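Local structure of WbbM protein (Klebsiella pneumoniae, 6U4B) at residues N27-K37 with E92-Y103. The protein is a bifunctional O-antigen polymerase, a trimeric protein that probably joins two glycosyltransferase activities in one chain and binds magnesium. Sequence-based numbering, arbitrary orientation.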
loop_
_atom_site.group_PDB
_atom_site.type_symbol
_atom_site.label_atom_id
_atom_site.label_comp_id
_atom_site.label_asym_id
_atom_site.label_seq_id
_atom_site.Cartn_x
_atom_site.Cartn_y
_atom_site.Cartn_z
ATOM N N ASN A 27 -52.618 -29.626 -10.263
ATOM C CA ASN A 27 -52.834 -28.525 -9.330
ATOM C C ASN A 27 -51.544 -28.186 -8.583
ATOM O O ASN A 27 -51.004 -29.022 -7.856
ATOM C CB ASN A 27 -53.940 -28.876 -8.335
ATOM C CG ASN A 27 -54.791 -27.677 -7.961
ATOM O OD1 ASN A 27 -55.032 -26.792 -8.782
ATOM N ND2 ASN A 27 -55.251 -27.640 -6.716
ATOM N N SER A 28 -51.062 -26.956 -8.754
ATOM C CA SER A 28 -49.801 -26.511 -8.177
ATOM C C SER A 28 -50.016 -25.267 -7.330
ATOM O O SER A 28 -50.761 -24.358 -7.714
ATOM C CB SER A 28 -48.767 -26.218 -9.268
ATOM O OG SER A 28 -48.583 -27.337 -10.123
ATOM N N VAL A 29 -49.353 -25.226 -6.176
ATOM C CA VAL A 29 -49.453 -24.109 -5.248
ATOM C C VAL A 29 -48.049 -23.693 -4.834
ATOM O O VAL A 29 -47.218 -24.543 -4.499
ATOM C CB VAL A 29 -50.298 -24.467 -4.009
ATOM C CG1 VAL A 29 -50.475 -23.249 -3.123
ATOM C CG2 VAL A 29 -51.650 -25.033 -4.432
ATOM N N LYS A 30 -47.786 -22.389 -4.872
ATOM C CA LYS A 30 -46.543 -21.820 -4.364
ATOM C C LYS A 30 -46.891 -20.552 -3.604
ATOM O O LYS A 30 -47.413 -19.599 -4.192
ATOM C CB LYS A 30 -45.553 -21.526 -5.495
ATOM C CG LYS A 30 -44.908 -22.771 -6.082
ATOM C CD LYS A 30 -44.068 -22.447 -7.305
ATOM C CE LYS A 30 -42.590 -22.689 -7.043
ATOM N NZ LYS A 30 -41.792 -22.573 -8.295
ATOM N N ILE A 31 -46.623 -20.546 -2.303
ATOM C CA ILE A 31 -46.912 -19.410 -1.437
ATOM C C ILE A 31 -45.600 -18.916 -0.848
ATOM O O ILE A 31 -44.779 -19.720 -0.391
ATOM C CB ILE A 31 -47.907 -19.783 -0.325
ATOM C CG1 ILE A 31 -49.179 -20.382 -0.928
ATOM C CG2 ILE A 31 -48.244 -18.563 0.520
ATOM C CD1 ILE A 31 -50.120 -20.965 0.098
ATOM N N TYR A 32 -45.405 -17.601 -0.855
ATOM C CA TYR A 32 -44.155 -16.987 -0.433
ATOM C C TYR A 32 -44.350 -16.229 0.873
ATOM O O TYR A 32 -45.348 -15.526 1.050
ATOM C CB TYR A 32 -43.624 -16.046 -1.519
ATOM C CG TYR A 32 -43.374 -16.744 -2.836
ATOM C CD1 TYR A 32 -42.108 -17.207 -3.170
ATOM C CD2 TYR A 32 -44.410 -16.954 -3.739
ATOM C CE1 TYR A 32 -41.879 -17.853 -4.370
ATOM C CE2 TYR A 32 -44.193 -17.600 -4.938
ATOM C CZ TYR A 32 -42.927 -18.046 -5.250
ATOM O OH TYR A 32 -42.709 -18.690 -6.445
ATOM N N THR A 33 -43.397 -16.383 1.787
ATOM C CA THR A 33 -43.400 -15.665 3.054
ATOM C C THR A 33 -42.276 -14.636 3.064
ATOM O O THR A 33 -41.171 -14.904 2.579
ATOM C CB THR A 33 -43.247 -16.623 4.241
ATOM O OG1 THR A 33 -42.122 -17.487 4.028
ATOM C CG2 THR A 33 -44.503 -17.465 4.411
ATOM N N SER A 34 -42.563 -13.462 3.619
ATOM C CA SER A 34 -41.636 -12.336 3.606
ATOM C C SER A 34 -40.928 -12.227 4.951
ATOM O O SER A 34 -41.578 -12.064 5.989
ATOM C CB SER A 34 -42.367 -11.036 3.282
ATOM O OG SER A 34 -42.767 -11.013 1.924
ATOM N N HIS A 35 -39.602 -12.298 4.924
ATOM C CA HIS A 35 -38.778 -12.184 6.116
ATOM C C HIS A 35 -37.788 -11.038 5.945
ATOM O O HIS A 35 -37.304 -10.773 4.841
ATOM C CB HIS A 35 -38.016 -13.485 6.396
ATOM C CG HIS A 35 -38.886 -14.704 6.453
ATOM N ND1 HIS A 35 -39.155 -15.372 7.629
ATOM C CD2 HIS A 35 -39.534 -15.383 5.477
ATOM C CE1 HIS A 35 -39.935 -16.408 7.376
ATOM N NE2 HIS A 35 -40.180 -16.438 6.077
ATOM N N HIS A 36 -37.495 -10.356 7.052
ATOM C CA HIS A 36 -36.505 -9.288 7.076
ATOM C C HIS A 36 -35.427 -9.513 8.127
ATOM O O HIS A 36 -34.491 -8.710 8.218
ATOM C CB HIS A 36 -37.186 -7.932 7.313
ATOM C CG HIS A 36 -37.713 -7.752 8.702
ATOM N ND1 HIS A 36 -38.897 -8.313 9.131
ATOM C CD2 HIS A 36 -37.215 -7.069 9.760
ATOM C CE1 HIS A 36 -39.104 -7.985 10.394
ATOM N NE2 HIS A 36 -38.098 -7.230 10.800
ATOM N N LYS A 37 -35.535 -10.571 8.919
ATOM C CA LYS A 37 -34.530 -10.915 9.915
ATOM C C LYS A 37 -34.601 -12.418 10.136
ATOM O O LYS A 37 -35.531 -13.077 9.662
ATOM C CB LYS A 37 -34.757 -10.153 11.227
ATOM C CG LYS A 37 -36.070 -10.448 11.927
ATOM C CD LYS A 37 -36.017 -9.956 13.366
ATOM C CE LYS A 37 -37.371 -9.451 13.841
ATOM N NZ LYS A 37 -37.294 -8.949 15.243
ATOM N N GLU A 92 -40.126 -15.754 -11.141
ATOM C CA GLU A 92 -40.504 -17.104 -10.752
ATOM C C GLU A 92 -41.359 -17.776 -11.819
ATOM O O GLU A 92 -42.166 -17.133 -12.498
ATOM C CB GLU A 92 -41.269 -17.087 -9.427
ATOM C CG GLU A 92 -40.390 -17.087 -8.192
ATOM C CD GLU A 92 -39.710 -18.423 -7.965
ATOM O OE1 GLU A 92 -38.649 -18.671 -8.580
ATOM O OE2 GLU A 92 -40.247 -19.233 -7.179
ATOM N N GLU A 93 -41.172 -19.088 -11.960
ATOM C CA GLU A 93 -42.086 -19.912 -12.744
ATOM C C GLU A 93 -43.338 -20.145 -11.909
ATOM O O GLU A 93 -43.300 -20.853 -10.896
ATOM C CB GLU A 93 -41.432 -21.228 -13.153
ATOM C CG GLU A 93 -40.807 -21.189 -14.539
ATOM C CD GLU A 93 -40.631 -22.568 -15.143
ATOM O OE1 GLU A 93 -40.110 -23.463 -14.445
ATOM O OE2 GLU A 93 -41.018 -22.759 -16.316
ATOM N N LEU A 94 -44.449 -19.551 -12.332
ATOM C CA LEU A 94 -45.639 -19.464 -11.500
ATOM C C LEU A 94 -46.394 -20.785 -11.486
ATOM O O LEU A 94 -46.684 -21.360 -12.540
ATOM C CB LEU A 94 -46.544 -18.345 -12.007
ATOM C CG LEU A 94 -45.800 -17.058 -12.366
ATOM C CD1 LEU A 94 -46.725 -16.092 -13.070
ATOM C CD2 LEU A 94 -45.193 -16.416 -11.127
ATOM N N ALA A 95 -46.717 -21.259 -10.286
ATOM C CA ALA A 95 -47.580 -22.417 -10.135
ATOM C C ALA A 95 -49.012 -22.048 -10.524
ATOM O O ALA A 95 -49.322 -20.898 -10.848
ATOM C CB ALA A 95 -47.517 -22.941 -8.703
ATOM N N ASP A 96 -49.900 -23.045 -10.489
ATOM C CA ASP A 96 -51.304 -22.791 -10.799
ATOM C C ASP A 96 -51.922 -21.800 -9.822
ATOM O O ASP A 96 -52.856 -21.074 -10.181
ATOM C CB ASP A 96 -52.091 -24.102 -10.795
ATOM C CG ASP A 96 -51.600 -25.079 -11.846
ATOM O OD1 ASP A 96 -51.189 -24.629 -12.935
ATOM O OD2 ASP A 96 -51.623 -26.300 -11.583
ATOM N N TYR A 97 -51.417 -21.752 -8.590
ATOM C CA TYR A 97 -51.856 -20.790 -7.590
ATOM C C TYR A 97 -50.631 -20.128 -6.978
ATOM O O TYR A 97 -49.677 -20.816 -6.603
ATOM C CB TYR A 97 -52.700 -21.463 -6.501
ATOM C CG TYR A 97 -54.107 -21.799 -6.938
ATOM C CD1 TYR A 97 -55.177 -20.990 -6.580
ATOM C CD2 TYR A 97 -54.364 -22.920 -7.716
ATOM C CE1 TYR A 97 -56.467 -21.290 -6.980
ATOM C CE2 TYR A 97 -55.651 -23.229 -8.122
ATOM C CZ TYR A 97 -56.698 -22.410 -7.751
ATOM O OH TYR A 97 -57.981 -22.711 -8.151
ATOM N N VAL A 98 -50.659 -18.801 -6.882
ATOM C CA VAL A 98 -49.559 -18.016 -6.333
ATOM C C VAL A 98 -50.079 -17.252 -5.124
ATOM O O VAL A 98 -51.134 -16.612 -5.195
ATOM C CB VAL A 98 -48.967 -17.055 -7.381
ATOM C CG1 VAL A 98 -47.861 -16.208 -6.772
ATOM C CG2 VAL A 98 -48.444 -17.832 -8.580
ATOM N N GLY A 99 -49.333 -17.314 -4.017
ATOM C CA GLY A 99 -49.788 -16.733 -2.772
ATOM C C GLY A 99 -48.664 -16.055 -2.016
ATOM O O GLY A 99 -47.480 -16.251 -2.299
ATOM N N PHE A 100 -49.064 -15.245 -1.038
ATOM C CA PHE A 100 -48.132 -14.493 -0.211
ATOM C C PHE A 100 -48.675 -14.400 1.205
ATOM O O PHE A 100 -49.855 -14.100 1.405
ATOM C CB PHE A 100 -47.892 -13.081 -0.764
ATOM C CG PHE A 100 -47.368 -13.063 -2.168
ATOM C CD1 PHE A 100 -48.237 -13.012 -3.241
ATOM C CD2 PHE A 100 -46.006 -13.100 -2.414
ATOM C CE1 PHE A 100 -47.759 -12.998 -4.536
ATOM C CE2 PHE A 100 -45.519 -13.086 -3.706
ATOM C CZ PHE A 100 -46.397 -13.035 -4.770
ATOM N N MET A 101 -47.808 -14.666 2.179
ATOM C CA MET A 101 -48.146 -14.549 3.589
ATOM C C MET A 101 -47.000 -13.854 4.309
ATOM O O MET A 101 -45.887 -13.752 3.790
ATOM C CB MET A 101 -48.425 -15.923 4.219
ATOM C CG MET A 101 -49.565 -16.690 3.557
ATOM S SD MET A 101 -50.066 -18.207 4.409
ATOM C CE MET A 101 -48.595 -19.214 4.241
ATOM N N HIS A 102 -47.290 -13.353 5.506
ATOM C CA HIS A 102 -46.256 -12.762 6.342
ATOM C C HIS A 102 -45.437 -13.868 7.008
ATOM O O HIS A 102 -45.727 -15.058 6.870
ATOM C CB HIS A 102 -46.878 -11.826 7.375
ATOM C CG HIS A 102 -47.784 -10.793 6.780
ATOM N ND1 HIS A 102 -47.318 -9.760 5.995
ATOM C CD2 HIS A 102 -49.128 -10.641 6.844
ATOM C CE1 HIS A 102 -48.335 -9.013 5.605
ATOM N NE2 HIS A 102 -49.445 -9.525 6.107
ATOM N N TYR A 103 -44.389 -13.478 7.739
ATOM C CA TYR A 103 -43.520 -14.462 8.372
ATOM C C TYR A 103 -44.040 -14.923 9.727
ATOM O O TYR A 103 -43.724 -16.042 10.145
ATOM C CB TYR A 103 -42.087 -13.920 8.522
ATOM C CG TYR A 103 -41.875 -12.877 9.600
ATOM C CD1 TYR A 103 -41.365 -13.230 10.844
ATOM C CD2 TYR A 103 -42.153 -11.534 9.363
ATOM C CE1 TYR A 103 -41.151 -12.280 11.829
ATOM C CE2 TYR A 103 -41.944 -10.572 10.348
ATOM C CZ TYR A 103 -41.445 -10.954 11.578
ATOM O OH TYR A 103 -41.237 -10.007 12.555
HETATM O O HOH W 1 -43.871 -10.498 6.800
HETATM O O HOH W 2 -45.209 -11.863 1.583
#
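Tyr103 and His35 meet just past the regular pairing of two parallel strands of the DUF4422 domain: the Tyr103 CB lies over one face of the imidazole, 3.6 Å from the His35 ring centroid, as a CH-pi contact. Strands 29-35 and 97-102 are neighbours in the mixed sheet of this domain, and helix 82-91 packs on the side that bears Tyr32 and Phe100. Backbone bonds alternate along the pair, from Tyr97 N to Ser28 O through to Met101 N to Tyr32 O (2.8 Å, 166° at the hydrogen). Past this point Ser34 N reaches Met101 O only weakly. One water bridges Ser34 O and Tyr103 N; a second bridges Ser34 OG and Met101 O. Beside Gly99, Ile31 CG2 packs on Met101 CE at 3.8 Å. On the other face, the Tyr32 and Phe100 rings are offset so far that they hardly stack, and Tyr32 CB meets Phe100 CD2. The edge of the His36 ring is turned to the face of the Tyr103 ring in an offset edge-to-face pair, planes 76° apart. His35 is held at both ring nitrogens, by Thr33 OG1 at NE2 and Ser39 at ND1. At the hydroxyl end of Tyr32, in the plane of the ring, OH donates to the anti lone pair of Glu92 OE2 at 2.6 Å, with ring and carboxylate planes 83° apart.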